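Local atomic coordinates of oxalate oxidase 1 (Hordeum vulgare, PDB entry 2ET1), a protein that oxidises oxalate with molecular oxygen to carbon dioxide and hydrogen peroxide in the plant apoplast, using a bound manganese ion. Residues S54-L59 against N75-A80; A93-M98 against M149-N154. All coordinates share one frame; numbering follows the deposited sequence.

Interaction 1: residues S54-L59 against N75-A80; sequences SAVTEL and NRVDFA. With GLV (glyoxylic acid), chain C.
Val56 lies beside Val77 on one face of the strand pair, CG2 of Val56 4.3 Å from CG2 of Val77, and both residues also reach the bound glyoxylate. Val56 has CG1 anti to its own nitrogen (chi1 -178°), which puts that methyl 3.8 Å from C1 of glyoxylate, while CG2 of Val77 comes 3.6 Å from O2 of the same molecule. Asn75, an oxalate-binding residue, shares this face; its side chain runs alongside that of Glu58, the amide and carboxylate planes turned 67° apart. At the far end CB of Ser54 packs against CD1 of the Phe79 ring, and the Ser54 hydroxyl is hydrogen-bonded to the carbonyl of Thr84. The two strands run antiparallel at one edge of a sheet of the cupin beta-barrel, 54-59 being outermost within the chain. Four backbone bonds join the pairs Ala55-Asp78 and Thr57-Arg76, Ala55 N to Asp78 O being 2.9 Å. On the face carrying those residues Arg76 grips Asp78 side-on: NE meets OD2 at 3.0 Å, tilted from the guanidinium plane, and NH2 meets OD1 at 3.0 Å within that plane, both carboxylate oxygens using syn lone pairs. This salt bridge probably keeps Asp78 ionised. A water bridges the strands here, within hydrogen-bonding distance of OD2 of Asp78, O of Ala55 and OG1 of Thr57.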
# COMPACT_ATOMS: atom_id res chain seq x y z
N SER A 54 30.41 -3.60 -18.88
CA SER A 54 29.05 -3.11 -19.13
C SER A 54 28.90 -1.69 -18.60
O SER A 54 29.73 -1.21 -17.82
CB SER A 54 28.00 -4.02 -18.48
OG SER A 54 28.14 -4.02 -17.06
N ALA A 55 27.84 -1.00 -19.04
CA ALA A 55 27.56 0.35 -18.58
C ALA A 55 26.06 0.52 -18.37
O ALA A 55 25.26 0.14 -19.23
CB ALA A 55 28.07 1.37 -19.56
N VAL A 56 25.70 1.10 -17.22
CA VAL A 56 24.30 1.36 -16.86
C VAL A 56 24.01 2.85 -17.04
O VAL A 56 24.69 3.70 -16.43
CB VAL A 56 24.00 0.94 -15.39
CG1 VAL A 56 22.51 1.19 -15.05
CG2 VAL A 56 24.39 -0.51 -15.13
N THR A 57 23.02 3.17 -17.88
CA THR A 57 22.54 4.54 -18.05
C THR A 57 21.19 4.63 -17.33
O THR A 57 20.22 3.99 -17.73
CB THR A 57 22.39 4.93 -19.55
OG1 THR A 57 23.65 4.77 -20.23
CG2 THR A 57 21.96 6.39 -19.70
N GLU A 58 21.14 5.42 -16.26
CA GLU A 58 19.96 5.46 -15.40
C GLU A 58 18.92 6.50 -15.80
O GLU A 58 19.28 7.62 -16.20
CB GLU A 58 20.36 5.70 -13.95
CG GLU A 58 21.10 4.54 -13.30
CD GLU A 58 21.38 4.75 -11.84
OE1 GLU A 58 20.75 4.08 -11.00
OE2 GLU A 58 22.23 5.61 -11.51
N LEU A 59 17.65 6.13 -15.69
CA LEU A 59 16.55 7.10 -15.83
C LEU A 59 15.60 6.96 -14.63
O LEU A 59 14.38 6.72 -14.78
CB LEU A 59 15.84 6.95 -17.18
CG LEU A 59 15.30 8.18 -17.88
CD1 LEU A 59 16.33 9.32 -18.00
CD2 LEU A 59 14.73 7.82 -19.26
N ASN A 75 16.04 1.92 -16.89
CA ASN A 75 17.49 2.04 -17.19
C ASN A 75 17.81 1.36 -18.53
O ASN A 75 17.06 0.48 -18.97
CB ASN A 75 18.36 1.34 -16.13
CG ASN A 75 18.22 1.92 -14.73
OD1 ASN A 75 18.58 1.24 -13.75
ND2 ASN A 75 17.74 3.15 -14.60
N ARG A 76 18.91 1.77 -19.16
CA ARG A 76 19.49 1.06 -20.32
C ARG A 76 20.80 0.42 -19.87
O ARG A 76 21.54 1.02 -19.07
CB ARG A 76 19.72 2.05 -21.47
CG ARG A 76 20.52 1.48 -22.64
CD ARG A 76 20.70 2.50 -23.77
NE ARG A 76 21.56 1.93 -24.82
CZ ARG A 76 21.43 2.16 -26.12
NH1 ARG A 76 20.48 2.96 -26.59
NH2 ARG A 76 22.26 1.56 -26.97
N VAL A 77 21.12 -0.78 -20.36
CA VAL A 77 22.42 -1.41 -20.05
C VAL A 77 23.07 -1.91 -21.33
O VAL A 77 22.43 -2.63 -22.10
CB VAL A 77 22.31 -2.58 -19.01
CG1 VAL A 77 23.71 -3.04 -18.56
CG2 VAL A 77 21.47 -2.13 -17.81
N ASP A 78 24.31 -1.47 -21.58
CA ASP A 78 25.07 -1.89 -22.78
C ASP A 78 26.23 -2.80 -22.36
O ASP A 78 26.82 -2.59 -21.30
CB ASP A 78 25.61 -0.66 -23.53
CG ASP A 78 24.51 0.17 -24.14
OD1 ASP A 78 24.04 -0.18 -25.25
OD2 ASP A 78 24.11 1.19 -23.53
N PHE A 79 26.54 -3.80 -23.20
CA PHE A 79 27.54 -4.85 -22.89
C PHE A 79 28.58 -5.03 -24.02
O PHE A 79 28.20 -5.30 -25.15
CB PHE A 79 26.89 -6.23 -22.70
CG PHE A 79 25.84 -6.31 -21.60
CD1 PHE A 79 26.14 -6.97 -20.40
CD2 PHE A 79 24.55 -5.82 -21.80
CE1 PHE A 79 25.17 -7.09 -19.39
CE2 PHE A 79 23.58 -5.92 -20.80
CZ PHE A 79 23.89 -6.57 -19.59
N ALA A 80 29.87 -4.94 -23.69
CA ALA A 80 30.95 -5.45 -24.56
C ALA A 80 30.86 -6.98 -24.64
O ALA A 80 30.30 -7.61 -23.75
CB ALA A 80 32.31 -5.04 -23.98
C1 GLV C . 20.18 -1.69 -14.42
O1 GLV C . 19.83 -0.94 -13.25
C2 GLV C . 19.88 -3.13 -14.18
O2 GLV C . 20.31 -3.99 -15.00
O3 GLV C . 19.19 -3.42 -13.18
O HOH W 1 24.16 2.20 -20.99

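Interaction 2: residues A93-M98 against M149-N154; sequences ATEIGM and MVVSFN. With MN (manganese (II) ion), chain B; GLV (glyoxylic acid), chain C.
Glu95 and Phe153 lie side by side and point the same way into the metal site, CB of Glu95 3.7 Å from CE2 of the ring, with carboxylate and ring planes 67° apart. Val151, two residues before Phe153 on the same face, meets the same glutamate, its CG1 3.3 Å from OE2 of Glu95. That methyl also lies over Gly97, whose lack of a side chain is consistent with the 4.0 Å between the CA atoms of Gly97 and Val151, the shortest of the pairs here. Ala93 packs its CB against CB of Phe153 at the other end.

The metal bonds start from an extended Glu95 chain, CG anti to the backbone N (chi1 176°), that carries OE1 to 2.2 Å from manganese. OE2 instead accepts a hydrogen bond from a manganese-bound water, which donates its other hydrogen to O2 of glyoxylate; O3 of glyoxylate binds the metal directly. With His88, His90 and His137 this is the three-histidine, one-glutamate site of the cupin barrel. Glyoxylate O3 sits in plane at the edge of the Phe153 ring, and CE of Met149 approaches O2 of glyoxylate at 3.4 Å.

Backbone hydrogen bonds pair Ile96 with Ser152 and Met98 with Val150, two to each pair; Ser152 N to Ile96 O is 2.8 Å and nearly straight at 171°. Past Glu95 and Phe153, where strand 95-101 begins and strand 147-153 ends, the series continues with a weak bond from Asn154 N to Thr94 O. On the face away from manganese, Ile96 and Met98 pack against Trp64 and Met74 of a second subunit.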
# COMPACT_ATOMS: atom_id res chain seq x y z
N ALA A 93 12.22 -2.66 -5.58
CA ALA A 93 11.41 -2.86 -6.80
C ALA A 93 11.56 -4.22 -7.46
O ALA A 93 12.62 -4.86 -7.37
CB ALA A 93 11.76 -1.78 -7.83
N THR A 94 10.49 -4.63 -8.15
CA THR A 94 10.53 -5.64 -9.22
C THR A 94 11.04 -4.99 -10.52
O THR A 94 10.76 -3.82 -10.77
CB THR A 94 9.11 -6.23 -9.48
OG1 THR A 94 8.63 -6.90 -8.30
CG2 THR A 94 9.11 -7.25 -10.65
N GLU A 95 11.76 -5.77 -11.33
CA GLU A 95 12.27 -5.35 -12.65
C GLU A 95 11.63 -6.18 -13.77
O GLU A 95 11.40 -7.39 -13.61
CB GLU A 95 13.80 -5.56 -12.68
CG GLU A 95 14.48 -5.25 -14.02
CD GLU A 95 15.98 -5.52 -13.98
OE1 GLU A 95 16.59 -5.37 -12.89
OE2 GLU A 95 16.56 -5.89 -15.04
N ILE A 96 11.34 -5.52 -14.89
CA ILE A 96 10.84 -6.19 -16.10
C ILE A 96 11.65 -5.69 -17.29
O ILE A 96 11.73 -4.48 -17.54
CB ILE A 96 9.29 -6.02 -16.25
CG1 ILE A 96 8.73 -6.91 -17.36
CG2 ILE A 96 8.88 -4.53 -16.43
CD1 ILE A 96 7.19 -7.12 -17.25
N GLY A 97 12.29 -6.61 -18.01
CA GLY A 97 13.25 -6.20 -19.05
C GLY A 97 13.05 -6.80 -20.43
O GLY A 97 12.42 -7.86 -20.58
N MET A 98 13.57 -6.11 -21.44
CA MET A 98 13.58 -6.62 -22.82
C MET A 98 14.96 -6.45 -23.43
O MET A 98 15.54 -5.37 -23.35
CB MET A 98 12.53 -5.93 -23.69
CG MET A 98 12.49 -6.50 -25.12
SD MET A 98 11.40 -5.60 -26.24
CE MET A 98 9.88 -6.47 -25.96
N MET A 149 20.06 -3.93 -23.50
CA MET A 149 18.71 -4.16 -23.00
C MET A 149 18.16 -2.86 -22.38
O MET A 149 18.94 -1.97 -22.00
CB MET A 149 18.70 -5.27 -21.94
CG MET A 149 19.51 -4.97 -20.70
SD MET A 149 19.50 -6.35 -19.54
CE MET A 149 20.07 -5.55 -18.06
N VAL A 150 16.84 -2.78 -22.29
CA VAL A 150 16.16 -1.68 -21.58
C VAL A 150 15.24 -2.34 -20.54
O VAL A 150 14.48 -3.25 -20.88
CB VAL A 150 15.35 -0.78 -22.56
CG1 VAL A 150 14.52 0.23 -21.79
CG2 VAL A 150 16.29 -0.06 -23.54
N VAL A 151 15.31 -1.87 -19.29
CA VAL A 151 14.58 -2.49 -18.17
C VAL A 151 13.76 -1.43 -17.44
O VAL A 151 14.18 -0.27 -17.36
CB VAL A 151 15.53 -3.22 -17.18
CG1 VAL A 151 16.32 -4.29 -17.92
CG2 VAL A 151 16.50 -2.27 -16.51
N SER A 152 12.59 -1.83 -16.94
CA SER A 152 11.69 -0.91 -16.22
C SER A 152 11.48 -1.43 -14.80
O SER A 152 11.63 -2.64 -14.54
CB SER A 152 10.34 -0.82 -16.95
OG SER A 152 10.50 -0.30 -18.27
N PHE A 153 11.10 -0.54 -13.89
CA PHE A 153 10.92 -0.88 -12.46
C PHE A 153 9.61 -0.33 -11.94
O PHE A 153 9.17 0.74 -12.38
CB PHE A 153 12.05 -0.29 -11.60
CG PHE A 153 13.44 -0.68 -12.04
CD1 PHE A 153 14.16 0.13 -12.93
CD2 PHE A 153 14.04 -1.83 -11.53
CE1 PHE A 153 15.45 -0.24 -13.35
CE2 PHE A 153 15.33 -2.22 -11.95
CZ PHE A 153 16.04 -1.41 -12.85
N ASN A 154 9.00 -1.02 -10.96
CA ASN A 154 7.87 -0.41 -10.23
C ASN A 154 8.29 0.47 -9.04
O ASN A 154 7.66 0.44 -7.98
CB ASN A 154 6.77 -1.43 -9.84
CG ASN A 154 7.21 -2.45 -8.78
OD1 ASN A 154 6.34 -3.09 -8.14
ND2 ASN A 154 8.50 -2.61 -8.59
MN MN B . 18.67 -5.43 -12.31
C1 GLV C . 20.18 -1.69 -14.42
O1 GLV C . 19.83 -0.94 -13.25
C2 GLV C . 19.88 -3.13 -14.18
O2 GLV C . 20.31 -3.99 -15.00
O3 GLV C . 19.19 -3.42 -13.18
O HOH W 2 19.09 -6.25 -14.38

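In the fold
Both interactions are antiparallel strand pairs of one cupin sheet, and both are buried. They join through neighbouring strands 73-79 and 147-153, where Asn75 and Val77 probably hydrogen-bond to Val151 and Met149. Each turns one face to glyoxylate, but only interaction 2 supplies a manganese ligand; interaction 1 adds the oxalate-binding Asn75 and two valine methyls. Their other faces differ. In interaction 1, at the edge of the sheet within the chain, that face carries an arginine-aspartate salt bridge within one strand and a water that bridges to the other. In interaction 2, further into the sheet, it carries mainly apolar side chains that meet a second subunit.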